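Local coordinates for protein glucose-6-phosphate 1-dehydrogenase (Kluyveromyces lactis, PDB 7E6I) that oxidises glucose 6-phosphate to 6-phosphogluconolactone with NADP+ as hydride acceptor, the rate-limiting entry step of the oxidative pentose phosphate pathway, at residues G186-M189 / V190-L194; Q248-T251 / L252-E256; G291-D295 / G296-S300. One frame throughout, in Å; residues are numbered along the deposited sequence.

Interaction 1: residues G186-M189 / V190-L194. With BG6 (6-O-phosphono-beta-D-glucopyranose), chain B.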
loop_
_atom_site.group_PDB
_atom_site.type_symbol
_atom_site.label_atom_id
_atom_site.label_comp_id
_atom_site.label_asym_id
_atom_site.label_seq_id
_atom_site.Cartn_x
_atom_site.Cartn_y
_atom_site.Cartn_z
ATOM N N GLY A 186 -5.164 -2.629 -0.226
ATOM C CA GLY A 186 -6.348 -2.918 -1.013
ATOM C C GLY A 186 -6.123 -3.891 -2.157
ATOM O O GLY A 186 -7.065 -4.194 -2.897
ATOM N N LYS A 187 -4.886 -4.371 -2.323
ATOM C CA LYS A 187 -4.562 -5.310 -3.391
ATOM C C LYS A 187 -5.054 -6.707 -3.042
ATOM O O LYS A 187 -4.926 -7.161 -1.902
ATOM C CB LYS A 187 -3.056 -5.344 -3.633
ATOM C CG LYS A 187 -2.481 -4.059 -4.204
ATOM C CD LYS A 187 -0.996 -4.208 -4.502
ATOM C CE LYS A 187 -0.385 -2.873 -4.898
ATOM N NZ LYS A 187 -0.474 -2.594 -6.370
ATOM N N GLU A 188 -5.609 -7.396 -4.044
ATOM C CA GLU A 188 -6.292 -8.663 -3.803
ATOM C C GLU A 188 -5.392 -9.640 -3.063
ATOM O O GLU A 188 -5.777 -10.197 -2.034
ATOM C CB GLU A 188 -6.763 -9.251 -5.134
ATOM C CG GLU A 188 -7.192 -10.703 -5.083
ATOM C CD GLU A 188 -8.519 -10.930 -4.348
ATOM O OE1 GLU A 188 -9.262 -9.951 -4.113
ATOM O OE2 GLU A 188 -8.816 -12.103 -4.005
ATOM N N MET A 189 -4.159 -9.818 -3.540
ATOM C CA MET A 189 -3.299 -10.828 -2.934
ATOM C C MET A 189 -2.809 -10.398 -1.556
ATOM O O MET A 189 -2.594 -11.248 -0.686
ATOM C CB MET A 189 -2.123 -11.151 -3.856
ATOM C CG MET A 189 -1.306 -12.363 -3.416
ATOM S SD MET A 189 -2.180 -13.943 -3.612
ATOM C CE MET A 189 -2.976 -13.671 -5.178
ATOM N N VAL A 190 -2.631 -9.097 -1.321
ATOM C CA VAL A 190 -2.315 -8.678 0.037
ATOM C C VAL A 190 -3.466 -9.027 0.981
ATOM O O VAL A 190 -3.241 -9.492 2.106
ATOM C CB VAL A 190 -1.968 -7.178 0.076
ATOM C CG1 VAL A 190 -1.677 -6.733 1.513
ATOM C CG2 VAL A 190 -0.763 -6.903 -0.811
ATOM N N LYS A 191 -4.720 -8.851 0.524
ATOM C CA LYS A 191 -5.877 -9.144 1.369
ATOM C C LYS A 191 -6.051 -10.634 1.651
ATOM O O LYS A 191 -6.681 -10.988 2.649
ATOM C CB LYS A 191 -7.157 -8.584 0.740
ATOM C CG LYS A 191 -7.222 -7.062 0.736
ATOM C CD LYS A 191 -8.624 -6.541 0.382
ATOM C CE LYS A 191 -8.985 -6.800 -1.079
ATOM N NZ LYS A 191 -10.460 -6.687 -1.303
ATOM N N ASN A 192 -5.503 -11.517 0.820
ATOM C CA ASN A 192 -5.592 -12.947 1.092
ATOM C C ASN A 192 -4.600 -13.447 2.145
ATOM O O ASN A 192 -4.727 -14.599 2.575
ATOM C CB ASN A 192 -5.350 -13.746 -0.191
ATOM C CG ASN A 192 -6.345 -13.426 -1.289
ATOM O OD1 ASN A 192 -7.507 -13.127 -1.025
ATOM N ND2 ASN A 192 -5.893 -13.505 -2.536
ATOM N N LEU A 193 -3.598 -12.647 2.543
ATOM C CA LEU A 193 -2.468 -13.208 3.278
ATOM C C LEU A 193 -2.892 -13.803 4.618
ATOM O O LEU A 193 -2.416 -14.878 5.003
ATOM C CB LEU A 193 -1.380 -12.152 3.489
ATOM C CG LEU A 193 -0.589 -11.707 2.255
ATOM C CD1 LEU A 193 0.394 -10.596 2.614
ATOM C CD2 LEU A 193 0.129 -12.871 1.597
ATOM N N LEU A 194 -3.761 -13.117 5.358
ATOM C CA LEU A 194 -4.072 -13.576 6.710
ATOM C C LEU A 194 -4.793 -14.920 6.686
ATOM O O LEU A 194 -4.468 -15.834 7.454
ATOM C CB LEU A 194 -4.906 -12.529 7.436
ATOM C CG LEU A 194 -4.113 -11.304 7.880
ATOM C CD1 LEU A 194 -4.984 -10.388 8.713
ATOM C CD2 LEU A 194 -2.890 -11.733 8.665
HETATM C C1 BG6 B . 3.951 4.695 -4.679
HETATM C C2 BG6 B . 5.410 5.101 -4.883
HETATM O O1 BG6 B . 3.546 4.755 -3.369
HETATM O O5 BG6 B . 3.772 3.274 -5.126
HETATM C C3 BG6 B . 5.837 4.909 -6.296
HETATM O O2 BG6 B . 5.632 6.464 -4.494
HETATM C C4 BG6 B . 5.670 3.488 -6.723
HETATM O O3 BG6 B . 7.242 5.247 -6.448
HETATM C C5 BG6 B . 4.225 3.032 -6.514
HETATM O O4 BG6 B . 6.051 3.376 -8.100
HETATM C C6 BG6 B . 4.026 1.561 -6.760
HETATM O O6 BG6 B . 2.662 1.264 -6.521
HETATM P P BG6 B . 1.960 0.056 -7.418
HETATM O O1P BG6 B . 2.910 -1.104 -7.187
HETATM O O2P BG6 B . 1.902 0.492 -8.858
HETATM O O3P BG6 B . 0.537 -0.273 -6.968
HETATM O O HOH W 1 -9.858 -7.398 -4.143
#

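Interaction 2: residues Q248-T251 / L252-E256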
loop_
_atom_site.group_PDB
_atom_site.type_symbol
_atom_site.label_atom_id
_atom_site.label_comp_id
_atom_site.label_asym_id
_atom_site.label_seq_id
_atom_site.Cartn_x
_atom_site.Cartn_y
_atom_site.Cartn_z
ATOM N N GLN A 248 4.029 -2.822 5.552
ATOM C CA GLN A 248 2.666 -3.310 5.740
ATOM C C GLN A 248 2.571 -4.801 5.439
ATOM O O GLN A 248 2.083 -5.582 6.263
ATOM C CB GLN A 248 1.704 -2.529 4.841
ATOM C CG GLN A 248 1.290 -1.170 5.380
ATOM C CD GLN A 248 0.507 -1.266 6.682
ATOM O OE1 GLN A 248 -0.009 -2.322 7.033
ATOM N NE2 GLN A 248 0.418 -0.160 7.400
ATOM N N VAL A 249 3.039 -5.209 4.253
ATOM C CA VAL A 249 3.044 -6.620 3.880
ATOM C C VAL A 249 3.739 -7.457 4.946
ATOM O O VAL A 249 3.226 -8.493 5.382
ATOM C CB VAL A 249 3.717 -6.802 2.510
ATOM C CG1 VAL A 249 3.978 -8.289 2.244
ATOM C CG2 VAL A 249 2.874 -6.162 1.417
ATOM N N LEU A 250 4.934 -7.033 5.362
ATOM C CA LEU A 250 5.725 -7.826 6.302
ATOM C C LEU A 250 4.974 -7.992 7.604
ATOM O O LEU A 250 4.983 -9.059 8.231
ATOM C CB LEU A 250 7.072 -7.139 6.540
ATOM C CG LEU A 250 8.003 -7.751 7.582
ATOM C CD1 LEU A 250 8.346 -9.208 7.187
ATOM C CD2 LEU A 250 9.266 -6.895 7.736
ATOM N N THR A 251 4.278 -6.944 7.989
ATOM C CA THR A 251 3.470 -6.956 9.194
ATOM C C THR A 251 2.357 -8.008 9.102
ATOM O O THR A 251 2.121 -8.772 10.049
ATOM C CB THR A 251 2.965 -5.516 9.368
ATOM O OG1 THR A 251 3.624 -4.914 10.475
ATOM C CG2 THR A 251 1.552 -5.429 9.531
ATOM N N LEU A 252 1.707 -8.109 7.942
ATOM C CA LEU A 252 0.699 -9.140 7.741
ATOM C C LEU A 252 1.299 -10.543 7.776
ATOM O O LEU A 252 0.601 -11.496 8.136
ATOM C CB LEU A 252 -0.012 -8.895 6.424
ATOM C CG LEU A 252 -0.785 -7.581 6.402
ATOM C CD1 LEU A 252 -1.209 -7.208 4.979
ATOM C CD2 LEU A 252 -1.993 -7.693 7.337
ATOM N N LEU A 253 2.576 -10.701 7.394
ATOM C CA LEU A 253 3.215 -12.015 7.382
ATOM C C LEU A 253 3.737 -12.443 8.741
ATOM O O LEU A 253 3.961 -13.643 8.955
ATOM C CB LEU A 253 4.392 -12.032 6.408
ATOM C CG LEU A 253 4.084 -11.837 4.928
ATOM C CD1 LEU A 253 5.379 -11.473 4.167
ATOM C CD2 LEU A 253 3.416 -13.071 4.331
ATOM N N THR A 254 3.966 -11.497 9.658
ATOM C CA THR A 254 4.609 -11.819 10.924
ATOM C C THR A 254 3.709 -11.647 12.142
ATOM O O THR A 254 4.064 -12.146 13.217
ATOM C CB THR A 254 5.875 -10.963 11.124
ATOM O OG1 THR A 254 5.528 -9.576 11.056
ATOM C CG2 THR A 254 6.934 -11.252 10.061
ATOM N N MET A 255 2.573 -10.950 12.022
ATOM C CA MET A 255 1.754 -10.729 13.209
ATOM C C MET A 255 1.193 -12.039 13.735
ATOM O O MET A 255 1.142 -13.050 13.029
ATOM C CB MET A 255 0.578 -9.798 12.921
ATOM C CG MET A 255 -0.447 -10.379 11.955
ATOM S SD MET A 255 -1.599 -9.161 11.312
ATOM C CE MET A 255 -3.070 -9.653 12.232
ATOM N N GLU A 256 0.746 -12.007 14.988
ATOM C CA GLU A 256 -0.036 -13.109 15.540
ATOM C C GLU A 256 -1.492 -12.997 15.096
ATOM O O GLU A 256 -1.924 -11.993 14.509
ATOM C CB GLU A 256 0.025 -13.129 17.064
ATOM C CG GLU A 256 1.434 -13.198 17.643
ATOM C CD GLU A 256 2.138 -14.521 17.350
ATOM O OE1 GLU A 256 1.481 -15.594 17.428
ATOM O OE2 GLU A 256 3.354 -14.488 17.050
#

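Interaction 3: residues G291-D295 / G296-S300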
loop_
_atom_site.group_PDB
_atom_site.type_symbol
_atom_site.label_atom_id
_atom_site.label_comp_id
_atom_site.label_asym_id
_atom_site.label_seq_id
_atom_site.Cartn_x
_atom_site.Cartn_y
_atom_site.Cartn_z
ATOM N N GLY A 291 23.037 3.707 -12.231
ATOM C CA GLY A 291 23.839 4.352 -13.245
ATOM C C GLY A 291 23.355 3.998 -14.639
ATOM O O GLY A 291 22.317 3.358 -14.826
ATOM N N ARG A 292 24.134 4.421 -15.631
ATOM C CA ARG A 292 23.759 4.179 -17.015
ATOM C C ARG A 292 23.709 2.680 -17.309
ATOM O O ARG A 292 24.465 1.890 -16.742
ATOM C CB ARG A 292 24.747 4.863 -17.952
ATOM C CG ARG A 292 24.393 6.308 -18.256
ATOM C CD ARG A 292 25.501 6.990 -19.052
ATOM N NE ARG A 292 25.645 8.393 -18.685
ATOM C CZ ARG A 292 26.763 9.087 -18.844
ATOM N NH1 ARG A 292 27.837 8.503 -19.361
ATOM N NH2 ARG A 292 26.805 10.360 -18.488
ATOM N N SER A 293 22.810 2.297 -18.215
ATOM C CA SER A 293 22.734 0.906 -18.643
ATOM C C SER A 293 24.011 0.476 -19.362
ATOM O O SER A 293 24.716 1.289 -19.970
ATOM C CB SER A 293 21.517 0.688 -19.548
ATOM O OG SER A 293 21.628 1.403 -20.770
ATOM N N VAL A 294 24.317 -0.825 -19.267
ATOM C CA VAL A 294 25.430 -1.393 -20.027
ATOM C C VAL A 294 25.245 -1.091 -21.506
ATOM O O VAL A 294 26.199 -0.765 -22.223
ATOM C CB VAL A 294 25.537 -2.908 -19.768
ATOM C CG1 VAL A 294 26.734 -3.499 -20.505
ATOM C CG2 VAL A 294 25.623 -3.198 -18.280
ATOM N N ASP A 295 24.001 -1.207 -21.975
ATOM C CA ASP A 295 23.499 -0.722 -23.253
ATOM C C ASP A 295 24.124 0.589 -23.681
ATOM O O ASP A 295 24.482 0.758 -24.848
ATOM C CB ASP A 295 21.986 -0.499 -23.158
ATOM C CG ASP A 295 21.200 -1.516 -23.923
ATOM O OD1 ASP A 295 19.979 -1.306 -24.061
ATOM O OD2 ASP A 295 21.800 -2.512 -24.391
ATOM N N GLY A 296 24.219 1.530 -22.744
ATOM C CA GLY A 296 24.331 2.929 -23.069
ATOM C C GLY A 296 23.014 3.596 -23.392
ATOM O O GLY A 296 22.968 4.825 -23.506
ATOM N N SER A 297 21.935 2.830 -23.518
ATOM C CA SER A 297 20.641 3.349 -23.939
ATOM C C SER A 297 19.867 4.051 -22.821
ATOM O O SER A 297 18.895 4.758 -23.115
ATOM C CB SER A 297 19.819 2.199 -24.529
ATOM O OG SER A 297 19.171 1.454 -23.515
ATOM N N LYS A 298 20.279 3.904 -21.562
ATOM C CA LYS A 298 19.507 4.418 -20.444
ATOM C C LYS A 298 20.355 5.322 -19.561
ATOM O O LYS A 298 21.507 4.990 -19.253
ATOM C CB LYS A 298 18.951 3.266 -19.606
ATOM C CG LYS A 298 17.877 2.499 -20.310
ATOM C CD LYS A 298 16.672 3.385 -20.539
ATOM C CE LYS A 298 15.518 2.577 -21.104
ATOM N NZ LYS A 298 16.050 1.384 -21.816
ATOM N N PRO A 299 19.799 6.439 -19.107
ATOM C CA PRO A 299 20.590 7.408 -18.344
ATOM C C PRO A 299 20.830 6.938 -16.920
ATOM O O PRO A 299 20.107 6.102 -16.377
ATOM C CB PRO A 299 19.701 8.651 -18.353
ATOM C CG PRO A 299 18.312 8.075 -18.311
ATOM C CD PRO A 299 18.367 6.789 -19.118
ATOM N N SER A 300 21.870 7.498 -16.313
ATOM C CA SER A 300 22.051 7.319 -14.885
ATOM C C SER A 300 21.010 8.138 -14.123
ATOM O O SER A 300 20.312 8.992 -14.681
ATOM C CB SER A 300 23.459 7.732 -14.466
ATOM O OG SER A 300 23.628 9.131 -14.617
#

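Interaction 1: residues G186-M189 / V190-L194
Lys191 N donates to Lys187 O at 3.0 Å, and this bond closes the first turn of the helix that starts after Lys187. The side chain of Lys187 leaves that turn for the active site. It runs extended until a bend at chi4 (-88°) lets NZ hydrogen-bond O3P of the bound glucose 6-phosphate at 2.6 Å; Gln373 OE1 takes a second bond from the same ammonium, and Tyr184 adds a cation-pi contact. A water joins Glu188 to Lys191, giving a hydrogen to Glu188 OE1 at 2.6 Å and accepting one from Lys191 NZ at 3.0 Å. Lys191 NZ also holds Ser417 OG. This short helix directly follows the substrate-binding His-Tyr-Leu-Gly-Lys signature of the family, so the residue at its N-cap, Lys187, is also one that holds the substrate phosphate. Further along, Asn192 N is bonded weakly to both Glu188 O and Met189 O. The Asn192 amide lies against Glu188, its plane 73° from the carboxylate, with OD1 3.4 Å from OE2, a meeting of two acceptors. Met189 crosses Asn192 at about a right angle, SD 3.9 Å from ND2, and its side chain packs on Ile370, Ile372 and Tyr406. Val190 CG2 rests 4.0 Å from Lys187 CB.

Interaction 2: residues Q248-T251 / L252-E256
The last turns of helix 236-254 are held by i to i+4 bonds from Leu252 N to Gln248 O (3.1 Å), from Leu253 N to Val249 O and from Met255 N to Thr251 O (3.0 Å), after which Met255 is the first residue to leave helical backbone angles. Between them Leu250 O gathers several donors: the amides of Leu253 and Thr254 reach it weakly, and Thr254 OG1 gives it a hydrogen at 2.9 Å. That hydroxyl sits between its own backbone N and carbonyl carbon (chi1 57°), which swings it back up the helix, and it comes from above the carbonyl plane, 36° out of it. A threonine or serine hydroxyl bonded to the carbonyl one turn back is a familiar way of burying such a group within a helix, and here it probably helps to satisfy a carbonyl whose amide bonds are weak. The same torsion leaves the methyl CG2 of Thr254 3.8 Å from Leu250 CD1, the two side chains meeting at a slant. One residue earlier in each case, Val249 and Leu253 lie alongside each other and point the same way, CG1 touching CD1 at 4.0 Å. Gln248 turns elsewhere, its amide shared by Lys270 through OE1 and Glu435 through NE2, its side chain about 6 Å from that of His245, the probable proton acceptor. The helix end is tied down by its carbonyls, with Arg197 bonded to Leu252 O and Met255 O, Trp207 to Leu253 O and Trp328 to Thr254 O. The Val249-Leu253 pair lies on Ile348 of strand 345-352, Leu250 reaches Ile333 and Met335 of strand 333-338, and Thr251 and Thr254 meet helix 263-276.

Interaction 3: residues G291-D295 / G296-S300
Ser293 and Lys298 face each other across this surface loop and supply two of its hydrogen bonds, one backbone to backbone and one backbone to side chain: Ser293 N donates to Lys298 O at 3.2 Å, and Lys298 N returns a bond to Ser293 OG at 2.9 Å, so a side-chain hydroxyl serves as acceptor for a main-chain amide. At the tip, Gly296 N meets Ser293 O at 2.8 Å, closing a beta turn; Gly296 then takes up left-handed backbone angles (phi 81°) at which a CB would clash with Asp295 O. With an alanine in place of Ser293, the amide of Lys298 would probably lose its acceptor and the turn part of its hold. Among side chains alone, Ser297 OG donates to Asp295 OD1 on its anti side, 2.9 Å away. Packing is lighter: Lys298 CB lies 3.6 Å from Ser293 CB, and Arg292 CG passes 3.4 Å from Ser300 N before the guanidinium continues to a salt bridge with Asp303. The loop projects from the end of strand 285-291, where Gly291 bonds through its backbone to Tyr461 of strand 459-462 and to Tyr463, on which the side chains of Ser293 and Lys298 also rest.

Followed from the N terminus, the contacts come in series, none nested or crossed; the first two run along helical turns and only the third doubles back. Interaction 1 begins helices 188-191 and 193-198 after strand 178-181, the last of the parallel Rossmann sheet. Interaction 2 ends helix 236-254 against the large mixed sheet. These two touch: Val190 CG1 meets Leu252 CD1 at 3.5 Å and Leu194 CD2 meets Met255 SD at 3.9 Å, joining the short helices to the one that carries His245. Interaction 3 closes a hairpin-like loop beyond strand 285-291 of that sheet and stands apart, its centre about 36 Å from that of interaction 1 and about 37 Å from that of interaction 2.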